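Local structure of thioredoxin domain-containing protein (3EYT) at residues P7-Q12 against P107-A112; I48-K53 against V138-L143; V63-L68 against I92-G97; Q114-P119 against H133-V138; L121-K126 against A145-L150. The protein is of unknown function but has a thioredoxin-like fold and probably acts as an oxidoreductase of the AhpC/TSA family, perhaps in antioxidant defence. All blocks are in the same frame, centred on the assembly; numbering follows the deposited sequence. Where two conformers were deposited one is given.

The five contacts lie in and around one thioredoxin-like sheet. Interactions 3, 4 and 5 all reach it, with centres about 15 to 16 Å apart, strand 30-36 separating strand 63-69 of interaction 3 from strand 120-124 of interaction 5. Interactions 1 and 2 lie on opposite sides of the chain's centre, about 23 Å apart between centres: helix 108-112 packs beside Leu68, whereas helices 41-57 and 140-151 meet over Leu121 on the other face. Interaction 3 is nested along the chain within the loops closed by interactions 1 and 2, and interaction 4 within that of interaction 2. Interactions 2 and 5 share helix 140-151, and interaction 4 supplies the cis-proline loop beside a CxxC sequence, probably the redox site.

Interaction 1. Residues P7-Q12 against P107-A112; sequences PELQIQ and PRTMAA
Gln10 stands up beside Arg108, and the two side chains pass each other at a slant with their flat ends turned 63° apart. The extended chain of Gln10 carries its amide past CB of Arg108, while the arginine bends back at chi3 (55°) and presents NE to the amide oxygen. The bond from Arg108 NE to Gln10 OE1 is short, 2.7 Å; OE1 lies near the guanidinium plane, but NE is tilted 33° from the plane of the amide carbonyl. On the other branch of the amide, Gln10 NE2 donates to a water at 2.8 Å, and the same water takes a weak bond from Arg108 NH2. Glutamine suits the place because it offers an acceptor and a donor from one flat group; a leucine here would probably leave Arg108 NE without its acceptor and the guanidinium freer to swing.

Next to this pair, Thr109 OG1 receives the backbone N of Gln10 at 2.9 Å, while its methyl CG2 meets Leu9 CD2, 4.0 Å away, so that threonine serves a polar and an apolar neighbour at once. At the far end Pro7 CB rests on Ala112 CB at 3.8 Å, where a small methyl allows the helix to come close to the proline ring.

The short helix 108-112 lies on one face of the thioredoxin-like sheet, fixed by Asp99, whose carboxylate oxygens accept from Thr109 N and Met110 N. On its sheet side Leu9 and Thr109 reach Leu66 and Leu68 of strand 63-69, and segment 7-12 leads into strand 11-15, outermost in the sheet within this chain and hydrogen-bonded to strand 96-99.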
# COMPACT_ATOMS: atom_id res chain seq x y z
N PRO C 7 -27.21 -4.14 -4.21
CA PRO C 7 -26.62 -2.80 -4.38
C PRO C 7 -25.64 -2.72 -5.56
O PRO C 7 -24.96 -3.71 -5.85
CB PRO C 7 -25.85 -2.59 -3.07
CG PRO C 7 -26.66 -3.40 -2.04
CD PRO C 7 -27.09 -4.64 -2.82
N GLU C 8 -25.58 -1.57 -6.22
CA GLU C 8 -24.62 -1.33 -7.30
C GLU C 8 -23.17 -1.49 -6.76
O GLU C 8 -22.88 -1.07 -5.65
CB GLU C 8 -24.88 0.06 -7.94
CG GLU C 8 -26.21 0.12 -8.76
CD GLU C 8 -26.54 1.51 -9.35
OE1 GLU C 8 -25.94 2.53 -8.97
OE2 GLU C 8 -27.45 1.58 -10.21
N LEU C 9 -22.29 -2.14 -7.53
CA LEU C 9 -20.88 -2.31 -7.14
C LEU C 9 -20.23 -0.94 -7.02
O LEU C 9 -20.45 -0.06 -7.86
CB LEU C 9 -20.15 -3.17 -8.18
CG LEU C 9 -20.71 -4.57 -8.43
CD1 LEU C 9 -19.86 -5.33 -9.49
CD2 LEU C 9 -20.79 -5.37 -7.15
N GLN C 10 -19.48 -0.73 -5.95
CA GLN C 10 -18.68 0.49 -5.84
C GLN C 10 -17.22 0.08 -5.87
O GLN C 10 -16.67 -0.42 -4.89
CB GLN C 10 -19.03 1.27 -4.56
CG GLN C 10 -20.54 1.62 -4.41
CD GLN C 10 -20.83 2.28 -3.06
OE1 GLN C 10 -20.35 3.38 -2.77
NE2 GLN C 10 -21.57 1.59 -2.22
N ILE C 11 -16.61 0.26 -7.03
CA ILE C 11 -15.31 -0.29 -7.36
C ILE C 11 -14.35 0.85 -7.61
O ILE C 11 -14.73 1.89 -8.16
CB ILE C 11 -15.40 -1.12 -8.69
CG1 ILE C 11 -16.41 -2.28 -8.56
CG2 ILE C 11 -14.03 -1.65 -9.12
CD1 ILE C 11 -16.15 -3.16 -7.32
N GLN C 12 -13.10 0.67 -7.16
CA GLN C 12 -12.04 1.66 -7.32
C GLN C 12 -11.25 1.41 -8.63
O GLN C 12 -10.85 2.36 -9.35
CB GLN C 12 -11.12 1.56 -6.12
CG GLN C 12 -9.97 2.55 -6.12
CD GLN C 12 -8.66 1.84 -5.83
OE1 GLN C 12 -8.26 1.64 -4.66
NE2 GLN C 12 -8.01 1.43 -6.88
N PRO C 107 -14.75 -1.90 3.38
CA PRO C 107 -14.94 -1.15 2.15
C PRO C 107 -16.43 -1.04 1.76
O PRO C 107 -17.27 -1.71 2.38
CB PRO C 107 -14.12 -1.92 1.13
CG PRO C 107 -14.12 -3.37 1.64
CD PRO C 107 -14.19 -3.26 3.15
N ARG C 108 -16.75 -0.24 0.74
CA ARG C 108 -18.13 0.24 0.54
C ARG C 108 -19.10 -0.85 0.07
O ARG C 108 -20.24 -0.94 0.57
CB ARG C 108 -18.19 1.44 -0.42
CG ARG C 108 -17.40 2.64 0.11
CD ARG C 108 -17.74 3.93 -0.58
NE ARG C 108 -19.17 4.22 -0.52
CZ ARG C 108 -19.74 5.00 0.39
NH1 ARG C 108 -19.02 5.59 1.34
NH2 ARG C 108 -21.05 5.20 0.35
N THR C 109 -18.68 -1.65 -0.91
CA THR C 109 -19.58 -2.70 -1.45
C THR C 109 -19.79 -3.80 -0.41
O THR C 109 -20.93 -4.29 -0.19
CB THR C 109 -19.02 -3.29 -2.75
OG1 THR C 109 -18.64 -2.22 -3.61
CG2 THR C 109 -20.03 -4.20 -3.45
N MSE C 110 -18.70 -4.17 0.26
CA MSE C 110 -18.81 -5.12 1.35
C MSE C 110 -19.84 -4.70 2.41
O MSE C 110 -20.66 -5.52 2.82
CB MSE C 110 -17.45 -5.30 2.04
CG MSE C 110 -17.46 -6.49 3.00
SE MSE C 110 -15.77 -6.71 3.96
CE MSE C 110 -16.32 -8.25 5.03
N ALA C 111 -19.78 -3.44 2.85
CA ALA C 111 -20.76 -2.90 3.81
C ALA C 111 -22.15 -2.87 3.23
O ALA C 111 -23.09 -3.25 3.90
CB ALA C 111 -20.34 -1.51 4.32
N ALA C 112 -22.30 -2.41 1.98
CA ALA C 112 -23.61 -2.36 1.32
C ALA C 112 -24.28 -3.74 1.30
O ALA C 112 -25.50 -3.84 1.44
CB ALA C 112 -23.49 -1.83 -0.13
O HOH W 1 -22.82 2.86 -0.02

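Interaction 2. Residues I48-K53 against V138-L143; sequences IPLAQK and VSELLL
Leu50 is the hydrophobic peg that joins helix 41-57 to the start of helix 140-151, two helices lying on the same face of the thioredoxin-fold sheet. Its CB points toward the partner segment, and with CG anti to the backbone N (chi1 175°), CG forks into two methyls that reach the partner. CD1 slides past the Glu140 side chain to touch its CG at 3.7 Å, and meets Leu143 CD2 tip to tip at 4.0 Å. The other methyl, CD2, lies 3.8 Å from Val138 CB, the two side chains crossing at about a right angle. Leu121 of strand 120-124 lies against both Leu50 and Leu143, so the leucine forks suit a place where two helices and the sheet converge.

Toward solvent the contact becomes polar. Ser139 occupies the N-cap of helix 140-151, its OG accepting from Leu142 N at 3.0 Å, a capping bond at the first turn, next to Glu140, which faces Lys53. The extended Lys53 chain crosses the Glu140 side chain, and its NZ forms a rather long salt bridge of 3.3 Å to Glu140 OE2, approaching on the syn side and 25° out of the carboxylate plane.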
# COMPACT_ATOMS: atom_id res chain seq x y z
N ILE C 48 -11.53 -18.83 -3.78
CA ILE C 48 -11.02 -18.60 -5.12
C ILE C 48 -11.08 -19.91 -5.96
O ILE C 48 -11.58 -19.89 -7.07
CB ILE C 48 -9.62 -17.93 -5.07
CG1 ILE C 48 -9.78 -16.43 -4.74
CG2 ILE C 48 -8.91 -18.06 -6.39
CD1 ILE C 48 -8.51 -15.83 -4.20
N PRO C 49 -10.60 -21.06 -5.42
CA PRO C 49 -10.77 -22.27 -6.25
C PRO C 49 -12.22 -22.56 -6.58
O PRO C 49 -12.51 -23.03 -7.66
CB PRO C 49 -10.16 -23.38 -5.39
CG PRO C 49 -9.12 -22.66 -4.57
CD PRO C 49 -9.80 -21.33 -4.22
N LEU C 50 -13.14 -22.25 -5.66
CA LEU C 50 -14.57 -22.42 -5.98
C LEU C 50 -15.02 -21.52 -7.14
O LEU C 50 -15.71 -21.96 -8.05
CB LEU C 50 -15.45 -22.19 -4.75
CG LEU C 50 -16.96 -22.23 -4.97
CD1 LEU C 50 -17.44 -23.60 -5.48
CD2 LEU C 50 -17.72 -21.84 -3.68
N ALA C 51 -14.62 -20.24 -7.10
CA ALA C 51 -14.99 -19.31 -8.16
C ALA C 51 -14.46 -19.79 -9.52
O ALA C 51 -15.17 -19.69 -10.53
CB ALA C 51 -14.49 -17.90 -7.85
N GLN C 52 -13.25 -20.34 -9.55
CA GLN C 52 -12.68 -20.87 -10.78
C GLN C 52 -13.40 -22.10 -11.31
O GLN C 52 -13.47 -22.30 -12.53
CB GLN C 52 -11.19 -21.14 -10.58
CG GLN C 52 -10.40 -19.88 -10.31
CD GLN C 52 -8.93 -20.13 -10.19
OE1 GLN C 52 -8.49 -20.87 -9.32
NE2 GLN C 52 -8.16 -19.51 -11.05
N LYS C 53 -13.94 -22.92 -10.41
CA LYS C 53 -14.77 -24.09 -10.78
C LYS C 53 -16.06 -23.65 -11.41
O LYS C 53 -16.46 -24.18 -12.44
CB LYS C 53 -15.06 -24.98 -9.56
CG LYS C 53 -13.86 -25.82 -9.16
CD LYS C 53 -14.09 -26.49 -7.83
CE LYS C 53 -12.94 -27.42 -7.52
NZ LYS C 53 -13.00 -27.91 -6.11
N VAL C 138 -18.85 -23.64 1.06
CA VAL C 138 -20.06 -23.78 0.26
C VAL C 138 -20.12 -25.16 -0.41
O VAL C 138 -19.14 -25.59 -1.05
CB VAL C 138 -20.17 -22.70 -0.84
CG1 VAL C 138 -21.58 -22.67 -1.39
CG2 VAL C 138 -19.82 -21.32 -0.27
N SER C 139 -21.26 -25.83 -0.25
CA SER C 139 -21.53 -27.07 -0.95
C SER C 139 -21.61 -26.82 -2.45
O SER C 139 -22.47 -26.07 -2.92
CB SER C 139 -22.86 -27.65 -0.48
OG SER C 139 -23.34 -28.58 -1.43
N GLU C 140 -20.70 -27.44 -3.20
CA GLU C 140 -20.74 -27.39 -4.66
C GLU C 140 -22.04 -27.95 -5.26
O GLU C 140 -22.57 -27.39 -6.23
CB GLU C 140 -19.52 -28.09 -5.25
CG GLU C 140 -18.32 -27.18 -5.26
CD GLU C 140 -17.05 -27.93 -5.59
OE1 GLU C 140 -17.09 -28.79 -6.49
OE2 GLU C 140 -16.02 -27.65 -4.93
N LEU C 141 -22.55 -29.06 -4.71
CA LEU C 141 -23.85 -29.58 -5.15
C LEU C 141 -24.95 -28.54 -4.96
O LEU C 141 -25.79 -28.32 -5.85
CB LEU C 141 -24.24 -30.88 -4.43
CG LEU C 141 -23.57 -32.17 -4.95
CD1 LEU C 141 -23.77 -33.28 -3.98
CD2 LEU C 141 -24.13 -32.54 -6.35
N LEU C 142 -24.97 -27.88 -3.81
CA LEU C 142 -26.10 -26.96 -3.56
C LEU C 142 -25.94 -25.66 -4.33
O LEU C 142 -26.94 -25.11 -4.81
CB LEU C 142 -26.35 -26.73 -2.06
CG LEU C 142 -26.82 -28.01 -1.33
CD1 LEU C 142 -26.56 -27.95 0.18
CD2 LEU C 142 -28.28 -28.41 -1.63
N LEU C 143 -24.70 -25.19 -4.50
CA LEU C 143 -24.45 -24.00 -5.33
C LEU C 143 -24.79 -24.23 -6.80
O LEU C 143 -25.37 -23.35 -7.45
CB LEU C 143 -22.99 -23.54 -5.21
CG LEU C 143 -22.62 -22.28 -6.02
CD1 LEU C 143 -23.45 -21.06 -5.54
CD2 LEU C 143 -21.10 -21.97 -5.96

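Interaction 3. Residues V63-L68 against I92-G97; sequences VAVLGL and IKFPVG
A chi1 of 57° sets Phe94 CG between its own backbone N and carbonyl carbon, folding the ring back against strand 63-69, where Val65, with CG1 anti to its backbone N, lays that methyl over the ring. The CH-pi contact is nearly axial: Val65 CG1 sits 4.2 Å from the centroid of the Phe94 ring. Ile92 CG2 covers the opposite face, offset toward the rim, and Ala51 and Gln52 of helix 41-57 also touch the ring. An alanine in place of Phe94 is likely to open a gap between Val65 and Ile92 and deprive helix 41-57 of a packing surface.

This is the closing strand pair of a beta-alpha-beta crossover, strand 63-69 running parallel to strand 96-99 with helix 80-89 between them in sequence. Gly67 provides both backbone hydrogen bonds: its N donates to Pro95 O at 2.7 Å in an almost straight line, and its O accepts from Gly97 N at 2.9 Å, the donor standing above the carbonyl plane. Glycine fits here because a CB would come within 3.1 Å of Val96 CG2 and crowd Phe94 CE1. Pro95, lacking an N-H, lays CD against Val65 O at 3.6 Å, and its CB touches Leu66 CD2.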
# COMPACT_ATOMS: atom_id res chain seq x y z
N VAL C 63 -23.44 -17.14 -17.47
CA VAL C 63 -23.03 -16.88 -16.09
C VAL C 63 -21.79 -15.98 -16.10
O VAL C 63 -20.78 -16.28 -16.77
CB VAL C 63 -22.72 -18.20 -15.33
CG1 VAL C 63 -22.18 -17.92 -13.89
CG2 VAL C 63 -23.96 -19.08 -15.29
N ALA C 64 -21.89 -14.85 -15.42
CA ALA C 64 -20.71 -14.01 -15.18
C ALA C 64 -20.13 -14.35 -13.81
O ALA C 64 -20.87 -14.50 -12.82
CB ALA C 64 -21.08 -12.50 -15.25
N VAL C 65 -18.81 -14.47 -13.74
CA VAL C 65 -18.11 -14.70 -12.49
C VAL C 65 -17.16 -13.52 -12.27
O VAL C 65 -16.34 -13.21 -13.13
CB VAL C 65 -17.30 -16.03 -12.48
CG1 VAL C 65 -16.49 -16.19 -11.16
CG2 VAL C 65 -18.20 -17.23 -12.69
N LEU C 66 -17.31 -12.87 -11.13
CA LEU C 66 -16.56 -11.65 -10.78
C LEU C 66 -15.88 -11.89 -9.45
O LEU C 66 -16.47 -12.51 -8.57
CB LEU C 66 -17.50 -10.47 -10.55
CG LEU C 66 -18.48 -10.13 -11.66
CD1 LEU C 66 -19.22 -8.87 -11.34
CD2 LEU C 66 -17.73 -10.05 -13.03
N GLY C 67 -14.66 -11.37 -9.29
CA GLY C 67 -14.01 -11.33 -7.97
C GLY C 67 -14.22 -9.94 -7.38
O GLY C 67 -14.22 -8.95 -8.10
N LEU C 68 -14.37 -9.85 -6.07
CA LEU C 68 -14.44 -8.56 -5.41
C LEU C 68 -13.42 -8.56 -4.26
O LEU C 68 -13.56 -9.32 -3.30
CB LEU C 68 -15.86 -8.30 -4.91
CG LEU C 68 -16.06 -7.00 -4.15
CD1 LEU C 68 -15.96 -5.83 -5.13
CD2 LEU C 68 -17.40 -6.95 -3.39
N ILE C 92 -5.63 -16.20 -11.85
CA ILE C 92 -7.01 -15.80 -11.78
C ILE C 92 -7.26 -14.86 -12.95
O ILE C 92 -6.67 -13.77 -13.00
CB ILE C 92 -7.27 -15.10 -10.45
CG1 ILE C 92 -7.00 -16.10 -9.32
CG2 ILE C 92 -8.69 -14.48 -10.44
CD1 ILE C 92 -6.67 -15.44 -7.97
N LYS C 93 -8.08 -15.30 -13.89
CA LYS C 93 -8.22 -14.61 -15.15
C LYS C 93 -9.56 -13.88 -15.28
O LYS C 93 -9.74 -13.07 -16.20
CB LYS C 93 -8.08 -15.59 -16.34
CG LYS C 93 -6.85 -16.49 -16.41
CD LYS C 93 -5.54 -15.73 -16.36
CE LYS C 93 -4.35 -16.69 -16.55
NZ LYS C 93 -4.38 -17.45 -17.86
N PHE C 94 -10.51 -14.18 -14.40
CA PHE C 94 -11.82 -13.47 -14.46
C PHE C 94 -11.74 -12.05 -13.84
O PHE C 94 -10.78 -11.75 -13.12
CB PHE C 94 -12.94 -14.32 -13.85
CG PHE C 94 -12.70 -14.73 -12.44
CD1 PHE C 94 -12.80 -13.81 -11.40
CD2 PHE C 94 -12.39 -16.06 -12.15
CE1 PHE C 94 -12.55 -14.21 -10.07
CE2 PHE C 94 -12.16 -16.48 -10.85
CZ PHE C 94 -12.25 -15.55 -9.79
N PRO C 95 -12.72 -11.19 -14.14
CA PRO C 95 -12.61 -9.80 -13.71
C PRO C 95 -12.60 -9.71 -12.20
O PRO C 95 -13.35 -10.41 -11.50
CB PRO C 95 -13.86 -9.13 -14.29
CG PRO C 95 -14.21 -10.00 -15.50
CD PRO C 95 -13.90 -11.39 -15.02
N VAL C 96 -11.71 -8.88 -11.70
CA VAL C 96 -11.63 -8.67 -10.25
C VAL C 96 -11.67 -7.18 -9.95
O VAL C 96 -10.85 -6.41 -10.47
CB VAL C 96 -10.36 -9.30 -9.67
CG1 VAL C 96 -10.25 -9.07 -8.15
CG2 VAL C 96 -10.30 -10.80 -10.03
N GLY C 97 -12.61 -6.79 -9.08
CA GLY C 97 -12.80 -5.36 -8.76
C GLY C 97 -12.27 -5.08 -7.37
O GLY C 97 -12.53 -5.85 -6.46

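Interaction 4. Residues Q114-P119 against H133-V138; sequences QMRGTP and HHFGDV
Phe135 meets Arg116 over a ring face: Arg116 CB lies 4.0 Å from the centroid of the Phe135 ring, in a CH-pi contact that uses the aliphatic root of the arginine. Thr118 N comes to the ring edge, and CE1 of Phe135 is 3.5 Å from Gly117 C. A CB on Gly117 would press on that same ring atom, and at its backbone angles it would also jam against the preceding carbonyl O. Gly117 N is buried here with no partner in the model. Next to the ring, Gly136 N donates almost straight to Pro119 O at 2.8 Å.

The peptide bond before Pro119 is cis, as in the cis-proline loop that faces the active-site cysteines of the thioredoxin fold. Here the Thr118 side chain touches Cys40 and Cys43 of a CxxC sequence at the start of helix 41-57, probably the redox site as in thioredoxins.

Farther along the loop, Met115, a selenomethionine, crosses His133 at about a right angle, its CG 3.8 Å from His133 NE2. A water bridges Arg116 N and His133 NE2, 2.8 Å from each. Behind these residues, Gln114 closes helix 108-112 in a Schellman motif, and strand 129-135 is held antiparallel to strand 120-124 by backbone bonding of His134 to Leu121. His134 NE2 in turn is hydrogen-bonded to Glu146 OE1 of helix 140-151.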
# COMPACT_ATOMS: atom_id res chain seq x y z
N GLN C 114 -23.73 -6.12 3.52
CA GLN C 114 -23.76 -6.64 4.90
C GLN C 114 -22.98 -7.97 4.99
O GLN C 114 -23.43 -8.92 5.64
CB GLN C 114 -25.23 -6.80 5.35
CG GLN C 114 -26.04 -5.51 5.12
CD GLN C 114 -27.52 -5.64 5.48
OE1 GLN C 114 -28.30 -6.22 4.73
NE2 GLN C 114 -27.88 -5.12 6.62
N MSE C 115 -21.82 -8.03 4.36
CA MSE C 115 -21.04 -9.28 4.39
C MSE C 115 -20.45 -9.48 5.76
O MSE C 115 -20.15 -8.52 6.47
CB MSE C 115 -19.97 -9.29 3.30
CG MSE C 115 -20.57 -9.06 1.94
SE MSE C 115 -19.08 -9.21 0.63
CE MSE C 115 -20.00 -8.53 -0.96
N ARG C 116 -20.31 -10.74 6.15
CA ARG C 116 -19.82 -11.10 7.48
C ARG C 116 -18.31 -11.29 7.49
O ARG C 116 -17.70 -11.39 8.55
CB ARG C 116 -20.49 -12.39 7.96
CG ARG C 116 -22.01 -12.27 8.11
CD ARG C 116 -22.59 -13.58 8.64
NE ARG C 116 -22.33 -13.74 10.08
CZ ARG C 116 -23.02 -13.14 11.06
NH1 ARG C 116 -24.04 -12.33 10.78
NH2 ARG C 116 -22.69 -13.36 12.33
N GLY C 117 -17.70 -11.37 6.32
CA GLY C 117 -16.25 -11.64 6.27
C GLY C 117 -15.98 -12.21 4.90
O GLY C 117 -16.83 -12.08 3.99
N THR C 118 -14.80 -12.83 4.75
CA THR C 118 -14.42 -13.46 3.48
C THR C 118 -13.96 -14.89 3.81
O THR C 118 -13.46 -15.13 4.91
CB THR C 118 -13.21 -12.68 2.81
OG1 THR C 118 -12.08 -12.68 3.69
CG2 THR C 118 -13.58 -11.25 2.53
N PRO C 119 -14.12 -15.84 2.87
CA PRO C 119 -14.77 -15.58 1.58
C PRO C 119 -16.30 -15.54 1.70
O PRO C 119 -16.89 -16.20 2.56
CB PRO C 119 -14.32 -16.77 0.70
CG PRO C 119 -14.24 -17.94 1.69
CD PRO C 119 -13.70 -17.25 3.02
N HIS C 133 -26.38 -15.67 -0.52
CA HIS C 133 -25.27 -14.96 0.09
C HIS C 133 -24.65 -15.94 1.09
O HIS C 133 -25.18 -16.15 2.18
CB HIS C 133 -25.79 -13.68 0.76
CG HIS C 133 -24.72 -12.86 1.42
ND1 HIS C 133 -24.98 -11.62 1.96
CD2 HIS C 133 -23.40 -13.09 1.64
CE1 HIS C 133 -23.88 -11.12 2.48
NE2 HIS C 133 -22.90 -11.99 2.30
N HIS C 134 -23.54 -16.56 0.68
CA HIS C 134 -22.89 -17.61 1.47
C HIS C 134 -21.61 -17.11 2.06
O HIS C 134 -20.80 -16.52 1.36
CB HIS C 134 -22.55 -18.81 0.59
CG HIS C 134 -23.74 -19.43 -0.06
ND1 HIS C 134 -24.72 -20.10 0.64
CD2 HIS C 134 -24.12 -19.48 -1.36
CE1 HIS C 134 -25.64 -20.54 -0.19
NE2 HIS C 134 -25.30 -20.19 -1.42
N PHE C 135 -21.40 -17.39 3.34
CA PHE C 135 -20.20 -16.99 4.03
C PHE C 135 -19.40 -18.24 4.37
O PHE C 135 -19.92 -19.16 4.99
CB PHE C 135 -20.58 -16.22 5.31
CG PHE C 135 -19.40 -15.94 6.20
CD1 PHE C 135 -18.23 -15.42 5.68
CD2 PHE C 135 -19.48 -16.18 7.58
CE1 PHE C 135 -17.11 -15.16 6.49
CE2 PHE C 135 -18.38 -15.91 8.42
CZ PHE C 135 -17.17 -15.40 7.86
N GLY C 136 -18.13 -18.31 3.94
CA GLY C 136 -17.31 -19.49 4.26
C GLY C 136 -17.52 -20.67 3.31
O GLY C 136 -17.60 -20.50 2.09
N ASP C 137 -17.59 -21.88 3.87
CA ASP C 137 -17.59 -23.10 3.06
C ASP C 137 -18.91 -23.24 2.33
O ASP C 137 -19.97 -22.94 2.88
CB ASP C 137 -17.35 -24.33 3.94
CG ASP C 137 -15.88 -24.52 4.29
OD1 ASP C 137 -15.02 -23.92 3.59
OD2 ASP C 137 -15.58 -25.26 5.27
N VAL C 138 -18.85 -23.64 1.06
CA VAL C 138 -20.06 -23.78 0.26
C VAL C 138 -20.12 -25.16 -0.41
O VAL C 138 -19.14 -25.59 -1.05
CB VAL C 138 -20.17 -22.70 -0.84
CG1 VAL C 138 -21.58 -22.67 -1.39
CG2 VAL C 138 -19.82 -21.32 -0.27
O HOH W 2 -21.03 -12.67 4.24

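Interaction 5. Residues L121-K126 against A145-L150; sequences LLLIDK and AEIATL
The flat groups are the carboxylates of Glu146 and Asp125; both residues meet leucines through their CB carbons. Glu146 lays CB against Leu123 CD1 at 3.7 Å, while its carboxylate is engaged by His134. Asp125 rests CB on Leu150 CD2 at 3.8 Å; with chi1 at 69° its carboxylate leads off from the helix, OD2 forming a salt bridge with Arg131 and OD1 accepting from Asp129 N.

Leu123 fills the middle. Its CD1 also reaches Leu150 CD1 at 3.8 Å, and the Leu123 and Ile147 side chains cross at about a right angle, Leu123 CD2 touching Ile147 CG1 at 4.0 Å. The axes of strand 121-124 and helix 145-150 approach to 9.8 Å, 18° from parallel, and leucine and isoleucine suit the seam because their branched methyls fill that spacing. Together with strand 129-135 these elements form the C-terminal beta-beta-alpha unit of the thioredoxin fold, the helix packing back over the hairpin. Val30 and Arg131, on the strands to either side, also touch Leu150.

At the helix end, the extended Lys126 chain passes with CE 3.5 Å from Leu150 O, and NZ goes on to the carbonyls of Leu151 and Glu153. A water accepts from Lys126 N and donates to Leu150 O at 2.6 Å.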
# COMPACT_ATOMS: atom_id res chain seq x y z
N LEU C 121 -19.74 -15.68 -1.00
CA LEU C 121 -20.17 -15.91 -2.36
C LEU C 121 -21.58 -15.37 -2.50
O LEU C 121 -22.47 -15.72 -1.69
CB LEU C 121 -20.04 -17.40 -2.72
CG LEU C 121 -20.13 -17.66 -4.25
CD1 LEU C 121 -19.35 -18.82 -4.70
CD2 LEU C 121 -21.57 -17.82 -4.67
N LEU C 122 -21.78 -14.46 -3.47
CA LEU C 122 -23.09 -13.84 -3.69
C LEU C 122 -23.61 -14.26 -5.04
O LEU C 122 -22.84 -14.34 -6.01
CB LEU C 122 -22.99 -12.31 -3.66
CG LEU C 122 -22.43 -11.49 -2.48
CD1 LEU C 122 -23.43 -11.39 -1.38
CD2 LEU C 122 -21.07 -11.94 -1.94
N LEU C 123 -24.91 -14.53 -5.11
CA LEU C 123 -25.59 -14.91 -6.34
C LEU C 123 -26.70 -13.94 -6.65
O LEU C 123 -27.63 -13.77 -5.84
CB LEU C 123 -26.25 -16.30 -6.25
CG LEU C 123 -25.53 -17.62 -6.46
CD1 LEU C 123 -26.63 -18.65 -6.82
CD2 LEU C 123 -24.46 -17.56 -7.55
N ILE C 124 -26.61 -13.35 -7.84
CA ILE C 124 -27.55 -12.37 -8.33
C ILE C 124 -28.29 -12.93 -9.54
O ILE C 124 -27.67 -13.43 -10.49
CB ILE C 124 -26.83 -11.05 -8.68
CG1 ILE C 124 -26.24 -10.41 -7.40
CG2 ILE C 124 -27.78 -10.04 -9.37
CD1 ILE C 124 -25.22 -9.34 -7.71
N ASP C 125 -29.61 -12.85 -9.51
CA ASP C 125 -30.42 -13.44 -10.57
C ASP C 125 -30.41 -12.58 -11.84
O ASP C 125 -29.86 -11.49 -11.84
CB ASP C 125 -31.84 -13.76 -10.07
CG ASP C 125 -32.69 -12.53 -9.77
OD1 ASP C 125 -32.37 -11.39 -10.22
OD2 ASP C 125 -33.73 -12.71 -9.10
N LYS C 126 -31.01 -13.08 -12.92
CA LYS C 126 -31.08 -12.36 -14.21
C LYS C 126 -31.74 -10.98 -14.12
O LYS C 126 -31.54 -10.12 -14.98
CB LYS C 126 -31.87 -13.18 -15.23
CG LYS C 126 -31.29 -14.51 -15.51
CD LYS C 126 -32.03 -15.13 -16.68
CE LYS C 126 -31.64 -16.56 -16.77
NZ LYS C 126 -32.38 -17.26 -17.85
N ALA C 145 -26.99 -26.34 -7.88
CA ALA C 145 -28.46 -26.35 -7.87
C ALA C 145 -29.03 -24.90 -7.88
O ALA C 145 -29.95 -24.58 -8.67
CB ALA C 145 -28.98 -27.15 -6.67
N GLU C 146 -28.47 -24.03 -7.05
CA GLU C 146 -28.96 -22.63 -7.01
C GLU C 146 -28.73 -21.91 -8.33
O GLU C 146 -29.63 -21.19 -8.80
CB GLU C 146 -28.33 -21.82 -5.87
CG GLU C 146 -28.51 -22.39 -4.47
CD GLU C 146 -27.68 -21.62 -3.41
OE1 GLU C 146 -26.56 -21.12 -3.72
OE2 GLU C 146 -28.17 -21.54 -2.27
N ILE C 147 -27.55 -22.12 -8.93
CA ILE C 147 -27.24 -21.50 -10.24
C ILE C 147 -28.21 -21.99 -11.34
O ILE C 147 -28.73 -21.18 -12.15
CB ILE C 147 -25.75 -21.70 -10.62
CG1 ILE C 147 -24.84 -20.86 -9.71
CG2 ILE C 147 -25.47 -21.32 -12.07
CD1 ILE C 147 -23.35 -21.32 -9.78
N ALA C 148 -28.47 -23.29 -11.36
CA ALA C 148 -29.45 -23.84 -12.31
C ALA C 148 -30.84 -23.26 -12.13
O ALA C 148 -31.52 -22.97 -13.10
CB ALA C 148 -29.50 -25.36 -12.20
N THR C 149 -31.28 -23.10 -10.89
CA THR C 149 -32.60 -22.54 -10.61
C THR C 149 -32.72 -21.13 -11.21
O THR C 149 -33.73 -20.80 -11.86
CB THR C 149 -32.88 -22.51 -9.09
OG1 THR C 149 -32.80 -23.85 -8.59
CG2 THR C 149 -34.27 -21.89 -8.77
N LEU C 150 -31.68 -20.34 -11.00
CA LEU C 150 -31.61 -18.97 -11.51
C LEU C 150 -31.52 -18.94 -13.04
O LEU C 150 -32.17 -18.10 -13.70
CB LEU C 150 -30.43 -18.23 -10.86
CG LEU C 150 -30.50 -18.02 -9.35
CD1 LEU C 150 -29.38 -17.09 -8.85
CD2 LEU C 150 -31.86 -17.44 -8.99
O HOH W 3 -32.54 -15.68 -12.82